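Local coordinates for structural protein VP1 (Trichodysplasia spinulosa-associated polyomavirus, PDB 4U60) that forms the pentameric building block of the polyomavirus capsid and binds sialylated glycolipid glycans such as the GM1 oligosaccharide, at residues S39-V51 and F252-G264. Numbering follows the deposited sequence.
Sequences SKDNYGYSEKVTV and FLVGKDGDMQYRG. With SIA (N-acetyl-alpha-neuraminic acid), chain G; GOL (glycerol), chain Q.
R263 and Y45 meet flat because the arginine leaves the backbone with CG opposite its own N (chi1 174°) and then bends at chi2 (53°), which folds the chain back over the tyrosine. Guanidinium and ring lie almost parallel, 4° apart, with R263 CD over one ring face, 3.7 Å from the Y45 ring centroid, and the cation off-centre; a glycerol, probably from the crystallisation liquor, sits against the opposite face. R263 NH1 also donates to G44 O (3.1 Å), from above the carbonyl plane, while G264 N reaches the same oxygen from the other face. Further along, S46 OG, set between its backbone N and carbonyl carbon, accepts from Y262 N at 2.9 Å and donates to E47 O. The S46 backbone is gripped too: its N donates to Y262 O, and Q261 NE2 donates to S46 O (2.9 Å) from nearly along its C=O direction. V49 N closes the run on M260 O (2.8 Å). The loop 39-51 is thus pinned along the edge of strand 260-264 in the jelly roll. Beyond it, T50 OG1 and the V51 backbone bind sialic acid, T50 OG1 accepting from SIA N5 at 2.8 Å. R263 NH1 also bonds to Q170 O, and Y45 OH to G147 O, of a neighbouring subunit, so the stacked pair, its buried cation probably stabilised by ring and carbonyls together, joins loop, strand and pentamer interface.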
ATOM      1  N   SER C  39      22.602  31.449  -0.733  1.00 23.24           N
ATOM      2  CA  SER C  39      22.464  32.811  -0.250  1.00 25.26           C
ATOM      3  C   SER C  39      21.216  33.498  -0.778  1.00 25.50           C
ATOM      4  O   SER C  39      20.895  34.613  -0.340  1.00 26.79           O
ATOM      5  CB  SER C  39      23.701  33.655  -0.611  1.00 27.17           C
ATOM      6  OG  SER C  39      23.718  33.972  -2.003  1.00 27.70           O
ATOM      7  N   LYS C  40      20.517  32.877  -1.709  1.00 24.78           N
ATOM      8  CA  LYS C  40      19.413  33.548  -2.379  1.00 25.77           C
ATOM      9  C   LYS C  40      18.052  33.044  -1.921  1.00 24.20           C
ATOM     10  O   LYS C  40      17.908  31.892  -1.475  1.00 23.22           O
ATOM     11  CB  LYS C  40      19.568  33.413  -3.893  1.00 27.07           C
ATOM     12  CG  LYS C  40      20.708  34.245  -4.450  1.00 29.39           C
ATOM     13  CD  LYS C  40      20.664  34.265  -5.963  1.00 31.08           C
ATOM     14  CE  LYS C  40      21.620  35.290  -6.529  1.00 33.64           C
ATOM     15  NZ  LYS C  40      21.626  35.223  -8.024  1.00 34.98           N
ATOM     16  N   ASP C  41      17.039  33.904  -2.040  1.00 24.26           N
ATOM     17  CA  ASP C  41      15.690  33.503  -1.703  1.00 23.67           C
ATOM     18  C   ASP C  41      15.392  32.328  -2.631  1.00 23.15           C
ATOM     19  O   ASP C  41      16.092  32.107  -3.633  1.00 23.78           O
ATOM     20  CB  ASP C  41      14.657  34.626  -1.906  1.00 23.97           C
ATOM     21  CG  ASP C  41      14.948  35.870  -1.075  1.00 24.95           C
ATOM     22  OD1 ASP C  41      15.763  35.814  -0.142  1.00 24.46           O
ATOM     23  OD2 ASP C  41      14.333  36.914  -1.370  1.00 26.03           O
ATOM     24  N   ASN C  42      14.391  31.543  -2.303  1.00 28.78           N
ATOM     25  CA  ASN C  42      14.042  30.393  -3.164  1.00 25.40           C
ATOM     26  C   ASN C  42      15.048  29.230  -3.160  1.00 21.86           C
ATOM     27  O   ASN C  42      14.869  28.282  -3.897  1.00 19.28           O
ATOM     28  CB  ASN C  42      13.848  30.767  -4.651  1.00 27.40           C
ATOM     29  CG  ASN C  42      12.576  31.534  -4.928  1.00 30.87           C
ATOM     30  OD1 ASN C  42      11.722  31.703  -4.060  1.00 34.29           O
ATOM     31  ND2 ASN C  42      12.445  32.008  -6.175  1.00 32.59           N
ATOM     32  N   TYR C  43      16.091  29.290  -2.344  1.00 21.33           N
ATOM     33  CA  TYR C  43      17.013  28.160  -2.230  1.00 19.49           C
ATOM     34  C   TYR C  43      16.253  26.910  -1.817  1.00 17.04           C
ATOM     35  O   TYR C  43      15.386  26.948  -0.943  1.00 17.01           O
ATOM     36  CB  TYR C  43      18.075  28.444  -1.195  1.00 20.96           C
ATOM     37  CG  TYR C  43      19.080  27.342  -0.972  1.00 20.31           C
ATOM     38  CD1 TYR C  43      19.863  26.873  -2.015  1.00 20.40           C
ATOM     39  CD2 TYR C  43      19.306  26.818   0.300  1.00 20.43           C
ATOM     40  CE1 TYR C  43      20.833  25.906  -1.801  1.00 20.50           C
ATOM     41  CE2 TYR C  43      20.270  25.848   0.509  1.00 20.49           C
ATOM     42  CZ  TYR C  43      21.035  25.411  -0.542  1.00 20.73           C
ATOM     43  OH  TYR C  43      22.024  24.458  -0.381  1.00 22.14           O
ATOM     44  N   GLY C  44      16.599  25.802  -2.434  1.00 15.28           N
ATOM     45  CA  GLY C  44      15.901  24.542  -2.195  1.00 13.62           C
ATOM     46  C   GLY C  44      14.616  24.363  -2.960  1.00 12.66           C
ATOM     47  O   GLY C  44      13.895  23.396  -2.711  1.00 11.77           O
ATOM     48  N   TYR C  45      14.322  25.302  -3.848  1.00 13.00           N
ATOM     49  CA  TYR C  45      13.169  25.260  -4.730  1.00 12.65           C
ATOM     50  C   TYR C  45      13.654  25.531  -6.144  1.00 12.97           C
ATOM     51  O   TYR C  45      14.719  26.132  -6.338  1.00 14.26           O
ATOM     52  CB  TYR C  45      12.134  26.324  -4.401  1.00 13.78           C
ATOM     53  CG  TYR C  45      11.418  26.227  -3.051  1.00 14.14           C
ATOM     54  CD1 TYR C  45      12.007  26.696  -1.884  1.00 14.96           C
ATOM     55  CD2 TYR C  45      10.123  25.732  -2.971  1.00 14.08           C
ATOM     56  CE1 TYR C  45      11.342  26.644  -0.658  1.00 15.79           C
ATOM     57  CE2 TYR C  45       9.448  25.665  -1.766  1.00 14.87           C
ATOM     58  CZ  TYR C  45      10.052  26.106  -0.606  1.00 15.69           C
ATOM     59  OH  TYR C  45       9.382  26.090   0.590  1.00 16.86           O
ATOM     60  N   SER C  46      12.863  25.145  -7.141  1.00 12.33           N
ATOM     61  CA  SER C  46      13.110  25.631  -8.494  1.00 12.87           C
ATOM     62  C   SER C  46      12.578  27.055  -8.641  1.00 14.61           C
ATOM     63  O   SER C  46      11.837  27.584  -7.786  1.00 15.04           O
ATOM     64  CB  SER C  46      12.425  24.732  -9.514  1.00 11.80           C
ATOM     65  OG  SER C  46      11.028  24.922  -9.492  1.00 11.96           O
ATOM     66  N   GLU C  47      12.974  27.700  -9.737  1.00 15.80           N
ATOM     67  CA  GLU C  47      12.275  28.864 -10.218  1.00 17.87           C
ATOM     68  C   GLU C  47      10.881  28.423 -10.664  1.00 16.89           C
ATOM     69  O   GLU C  47      10.619  27.205 -10.835  1.00 15.27           O
ATOM     70  CB  GLU C  47      13.025  29.495 -11.389  1.00 19.77           C
ATOM     71  CG  GLU C  47      14.419  29.982 -11.022  1.00 21.87           C
ATOM     72  CD  GLU C  47      14.424  31.091  -9.994  1.00 24.48           C
ATOM     73  OE1 GLU C  47      13.519  31.958 -10.007  1.00 26.90           O
ATOM     74  OE2 GLU C  47      15.392  31.167  -9.214  1.00 26.61           O
ATOM     75  N   LYS C  48       9.998  29.393 -10.872  1.00 18.80           N
ATOM     76  CA  LYS C  48       8.635  29.087 -11.341  1.00 18.90           C
ATOM     77  C   LYS C  48       8.638  28.224 -12.595  1.00 17.33           C
ATOM     78  O   LYS C  48       9.338  28.517 -13.576  1.00 17.52           O
ATOM     79  CB  LYS C  48       7.842  30.368 -11.597  1.00 22.29           C
ATOM     80  CG  LYS C  48       7.477  31.100 -10.322  1.00 24.93           C
ATOM     81  CD  LYS C  48       6.865  32.458 -10.580  1.00 28.73           C
ATOM     82  CE  LYS C  48       6.821  33.277  -9.295  1.00 31.43           C
ATOM     83  NZ  LYS C  48       6.333  34.639  -9.533  1.00 35.50           N
ATOM     84  N   VAL C  49       7.823  27.177 -12.582  1.00 15.54           N
ATOM     85  CA  VAL C  49       7.640  26.335 -13.745  1.00 14.61           C
ATOM     86  C   VAL C  49       6.903  27.088 -14.852  1.00 15.57           C
ATOM     87  O   VAL C  49       5.951  27.831 -14.597  1.00 16.76           O
ATOM     88  CB  VAL C  49       6.872  25.047 -13.340  1.00 13.63           C
ATOM     89  CG1 VAL C  49       6.481  24.237 -14.555  1.00 13.30           C
ATOM     90  CG2 VAL C  49       7.720  24.213 -12.389  1.00 12.62           C
ATOM     91  N   THR C  50       7.398  26.924 -16.089  1.00 15.28           N
ATOM     92  CA  THR C  50       6.731  27.477 -17.261  1.00 16.47           C
ATOM     93  C   THR C  50       6.404  26.318 -18.179  1.00 15.38           C
ATOM     94  O   THR C  50       6.911  25.197 -17.993  1.00 14.30           O
ATOM     95  CB  THR C  50       7.579  28.552 -18.005  1.00 18.03           C
ATOM     96  OG1 THR C  50       8.695  27.916 -18.651  1.00 17.29           O
ATOM     97  CG2 THR C  50       8.072  29.628 -17.048  1.00 19.52           C
ATOM     98  N   VAL C  51       5.538  26.571 -19.154  1.00 16.49           N
ATOM     99  CA  VAL C  51       5.006  25.503 -20.005  1.00 15.78           C
ATOM    100  C   VAL C  51       5.133  25.884 -21.468  1.00 16.72           C
ATOM    101  O   VAL C  51       4.737  26.991 -21.900  1.00 18.38           O
ATOM    102  CB  VAL C  51       3.540  25.209 -19.611  1.00 16.31           C
ATOM    103  CG1 VAL C  51       2.894  24.227 -20.571  1.00 16.21           C
ATOM    104  CG2 VAL C  51       3.497  24.713 -18.178  1.00 15.69           C
ATOM    105  N   PHE C 252       5.425  20.215  -5.150  1.00 10.99           N
ATOM    106  CA  PHE C 252       5.396  21.615  -5.613  1.00 11.55           C
ATOM    107  C   PHE C 252       4.790  22.517  -4.559  1.00 11.95           C
ATOM    108  O   PHE C 252       3.800  22.178  -3.899  1.00 12.20           O
ATOM    109  CB  PHE C 252       4.573  21.731  -6.898  1.00 11.78           C
ATOM    110  CG  PHE C 252       5.189  21.013  -8.061  1.00 11.44           C
ATOM    111  CD1 PHE C 252       6.202  21.594  -8.797  1.00 11.66           C
ATOM    112  CD2 PHE C 252       4.776  19.734  -8.406  1.00 11.25           C
ATOM    113  CE1 PHE C 252       6.785  20.931  -9.859  1.00 11.63           C
ATOM    114  CE2 PHE C 252       5.374  19.057  -9.461  1.00 11.01           C
ATOM    115  CZ  PHE C 252       6.376  19.666 -10.184  1.00 11.27           C
ATOM    116  N   LEU C 253       5.361  23.715  -4.450  1.00 12.36           N
ATOM    117  CA  LEU C 253       4.766  24.811  -3.723  1.00 13.19           C
ATOM    118  C   LEU C 253       3.877  25.587  -4.685  1.00 13.71           C
ATOM    119  O   LEU C 253       4.319  25.944  -5.772  1.00 13.94           O
ATOM    120  CB  LEU C 253       5.850  25.729  -3.193  1.00 14.05           C
ATOM    121  CG  LEU C 253       5.369  26.894  -2.331  1.00 15.26           C
ATOM    122  CD1 LEU C 253       5.017  26.423  -0.938  1.00 15.94           C
ATOM    123  CD2 LEU C 253       6.437  27.976  -2.276  1.00 16.45           C
ATOM    124  N   VAL C 254       2.630  25.781  -4.315  1.00 13.71           N
ATOM    125  CA  VAL C 254       1.649  26.455  -5.164  1.00 14.24           C
ATOM    126  C   VAL C 254       1.430  27.872  -4.675  1.00 15.47           C
ATOM    127  O   VAL C 254       0.775  28.106  -3.661  1.00 15.25           O
ATOM    128  CB  VAL C 254       0.295  25.690  -5.189  1.00 14.07           C
ATOM    129  CG1 VAL C 254      -0.684  26.358  -6.140  1.00 14.71           C
ATOM    130  CG2 VAL C 254       0.517  24.210  -5.527  1.00 13.29           C
ATOM    131  N   GLY C 255       1.952  28.834  -5.427  1.00 16.54           N
ATOM    132  CA  GLY C 255       1.790  30.221  -5.077  1.00 18.01           C
ATOM    133  C   GLY C 255       0.374  30.721  -5.206  1.00 19.28           C
ATOM    134  O   GLY C 255      -0.489  30.088  -5.799  1.00 18.31           O
ATOM    135  N   LYS C 256       0.155  31.903  -4.661  1.00 21.55           N
ATOM    136  CA  LYS C 256      -1.155  32.530  -4.620  1.00 23.74           C
ATOM    137  C   LYS C 256      -1.877  32.529  -5.955  1.00 23.82           C
ATOM    138  O   LYS C 256      -3.071  32.250  -6.021  1.00 23.85           O
ATOM    139  CB  LYS C 256      -0.994  33.982  -4.184  1.00 26.27           C
ATOM    140  CG  LYS C 256      -0.471  34.152  -2.772  1.00 27.72           C
ATOM    141  CD  LYS C 256      -1.593  34.474  -1.829  1.00 29.09           C
ATOM    142  CE  LYS C 256      -1.109  34.496  -0.395  1.00 29.64           C
ATOM    143  NZ  LYS C 256      -2.308  34.589   0.465  1.00 30.75           N
ATOM    144  N   ASP C 257      -1.144  32.833  -7.019  1.00 23.98           N
ATOM    145  CA  ASP C 257      -1.746  32.928  -8.345  1.00 24.71           C
ATOM    146  C   ASP C 257      -1.732  31.620  -9.122  1.00 22.59           C
ATOM    147  O   ASP C 257      -2.150  31.583 -10.264  1.00 22.58           O
ATOM    148  CB  ASP C 257      -1.040  34.012  -9.158  1.00 27.22           C
ATOM    149  CG  ASP C 257      -1.116  35.369  -8.496  1.00 30.32           C
ATOM    150  OD1 ASP C 257      -2.168  35.700  -7.899  1.00 33.02           O
ATOM    151  OD2 ASP C 257      -0.114  36.120  -8.576  1.00 34.27           O
ATOM    152  N   GLY C 258      -1.246  30.545  -8.510  1.00 20.35           N
ATOM    153  CA  GLY C 258      -1.186  29.255  -9.190  1.00 19.37           C
ATOM    154  C   GLY C 258       0.175  28.906  -9.763  1.00 18.89           C
ATOM    155  O   GLY C 258       0.373  27.798 -10.246  1.00 17.52           O
ATOM    156  N   ASP C 259       1.116  29.849  -9.695  1.00 19.37           N
ATOM    157  CA  ASP C 259       2.511  29.575 -10.074  1.00 19.91           C
ATOM    158  C   ASP C 259       3.141  28.527  -9.154  1.00 17.76           C
ATOM    159  O   ASP C 259       2.933  28.562  -7.937  1.00 18.12           O
ATOM    160  CB  ASP C 259       3.337  30.864 -10.026  1.00 22.33           C
ATOM    161  CG  ASP C 259       3.140  31.638  -8.740  1.00 25.34           C
ATOM    162  OD1 ASP C 259       2.038  32.212  -8.529  1.00 28.03           O
ATOM    163  OD2 ASP C 259       4.093  31.675  -7.923  1.00 28.49           O
ATOM    164  N   MET C 260       3.890  27.593  -9.729  1.00 15.80           N
ATOM    165  CA  MET C 260       4.392  26.450  -8.968  1.00 14.58           C
ATOM    166  C   MET C 260       5.899  26.309  -9.076  1.00 14.33           C
ATOM    167  O   MET C 260       6.501  26.604 -10.127  1.00 15.02           O
ATOM    168  CB  MET C 260       3.688  25.165  -9.408  1.00 13.82           C
ATOM    169  CG  MET C 260       2.212  25.158  -9.028  1.00 14.07           C
ATOM    170  SD  MET C 260       1.168  23.877  -9.763  1.00 13.38           S
ATOM    171  CE  MET C 260       1.821  22.427  -8.945  1.00 12.70           C
ATOM    172  N   GLN C 261       6.502  25.817  -7.999  1.00 13.73           N
ATOM    173  CA  GLN C 261       7.944  25.576  -7.903  1.00 13.44           C
ATOM    174  C   GLN C 261       8.196  24.198  -7.312  1.00 12.32           C
ATOM    175  O   GLN C 261       7.558  23.827  -6.321  1.00 12.23           O
ATOM    176  CB  GLN C 261       8.570  26.592  -6.956  1.00 14.34           C
ATOM    177  CG  GLN C 261       8.530  28.026  -7.426  1.00 15.69           C
ATOM    178  CD  GLN C 261       8.882  28.953  -6.293  1.00 16.92           C
ATOM    179  OE1 GLN C 261       8.008  29.359  -5.510  1.00 18.17           O
ATOM    180  NE2 GLN C 261      10.166  29.275  -6.165  1.00 17.54           N
ATOM    181  N   TYR C 262       9.143  23.453  -7.871  1.00 11.70           N
ATOM    182  CA  TYR C 262       9.609  22.235  -7.236  1.00 11.16           C
ATOM    183  C   TYR C 262      10.183  22.534  -5.866  1.00 11.37           C
ATOM    184  O   TYR C 262      10.806  23.562  -5.672  1.00 12.28           O
ATOM    185  CB  TYR C 262      10.743  21.591  -8.020  1.00 10.92           C
ATOM    186  CG  TYR C 262      10.396  20.877  -9.279  1.00 10.90           C
ATOM    187  CD1 TYR C 262      10.010  19.556  -9.250  1.00 10.66           C
ATOM    188  CD2 TYR C 262      10.455  21.519 -10.508  1.00 11.14           C
ATOM    189  CE1 TYR C 262       9.731  18.858 -10.416  1.00 10.54           C
ATOM    190  CE2 TYR C 262      10.148  20.845 -11.676  1.00 11.10           C
ATOM    191  CZ  TYR C 262       9.800  19.510 -11.634  1.00 10.68           C
ATOM    192  OH  TYR C 262       9.522  18.788 -12.766  1.00 11.03           O
ATOM    193  N   ARG C 263       9.962  21.624  -4.929  1.00 11.19           N
ATOM    194  CA  ARG C 263      10.598  21.645  -3.615  1.00 11.03           C
ATOM    195  C   ARG C 263      11.376  20.353  -3.388  1.00 10.72           C
ATOM    196  O   ARG C 263      10.832  19.262  -3.616  1.00 10.67           O
ATOM    197  CB  ARG C 263       9.551  21.787  -2.524  1.00 11.21           C
ATOM    198  CG  ARG C 263      10.060  21.691  -1.094  1.00 11.29           C
ATOM    199  CD  ARG C 263      11.219  22.648  -0.818  1.00 11.85           C
ATOM    200  NE  ARG C 263      11.442  22.862   0.604  1.00 12.13           N
ATOM    201  CZ  ARG C 263      12.545  23.389   1.123  1.00 12.79           C
ATOM    202  NH1 ARG C 263      13.558  23.703   0.337  1.00 12.81           N
ATOM    203  NH2 ARG C 263      12.664  23.540   2.433  1.00 13.26           N
ATOM    204  N   GLY C 264      12.635  20.499  -2.946  1.00 10.75           N
ATOM    205  CA  GLY C 264      13.517  19.388  -2.669  1.00 10.65           C
ATOM    206  C   GLY C 264      14.003  19.418  -1.246  1.00 10.70           C
ATOM    207  O   GLY C 264      13.963  20.473  -0.606  1.00 11.17           O
TER
HETATM  208  C1  SIA G   2       9.205  32.770 -20.441  1.00 25.56           C
HETATM  209  C2  SIA G   2       8.949  32.400 -21.897  1.00 24.33           C
HETATM  210  C3  SIA G   2      10.150  31.637 -22.467  1.00 23.62           C
HETATM  211  C4  SIA G   2      10.246  30.169 -22.028  1.00 22.32           C
HETATM  212  C5  SIA G   2       8.903  29.458 -22.113  1.00 21.00           C
HETATM  213  C6  SIA G   2       7.822  30.302 -21.434  1.00 21.80           C
HETATM  214  C7  SIA G   2       6.415  29.708 -21.480  1.00 22.25           C
HETATM  215  C8  SIA G   2       5.360  30.669 -20.908  1.00 22.39           C
HETATM  216  C9  SIA G   2       4.073  29.974 -20.431  1.00 23.74           C
HETATM  217  C10 SIA G   2       9.063  26.994 -22.151  1.00 19.24           C
HETATM  218  C11 SIA G   2       9.066  25.711 -21.347  1.00 17.75           C
HETATM  219  N5  SIA G   2       8.934  28.136 -21.469  1.00 19.51           N
HETATM  220  O1A SIA G   2      10.366  33.103 -20.085  1.00 28.73           O
HETATM  221  O1B SIA G   2       8.265  32.766 -19.605  1.00 25.92           O
HETATM  222  O4  SIA G   2      11.229  29.561 -22.904  1.00 23.36           O
HETATM  223  O6  SIA G   2       7.773  31.607 -22.057  1.00 21.73           O
HETATM  224  O7  SIA G   2       6.074  29.336 -22.808  1.00 23.24           O
HETATM  225  O8  SIA G   2       5.907  31.368 -19.800  1.00 22.70           O
HETATM  226  O9  SIA G   2       4.279  29.318 -19.158  1.00 21.18           O
HETATM  227  O10 SIA G   2       9.215  26.972 -23.361  1.00 18.14           O
HETATM  228  C1  GOL Q 404       8.666  30.908  -2.175  1.00 35.93           C
HETATM  229  O1  GOL Q 404       8.518  31.099  -3.600  1.00 34.62           O
HETATM  230  C2  GOL Q 404       9.916  30.102  -1.779  1.00 35.09           C
HETATM  231  O2  GOL Q 404      11.097  30.914  -1.787  1.00 37.33           O
HETATM  232  C3  GOL Q 404       9.797  29.600  -0.351  1.00 33.83           C
HETATM  233  O3  GOL Q 404       9.319  30.651   0.506  1.00 32.53           O
HETATM  234  O   HOH W   1       8.469  23.742   1.519  1.00 26.62           O
HETATM  235  O   HOH W   2       3.925  27.343 -12.649  1.00 14.83           O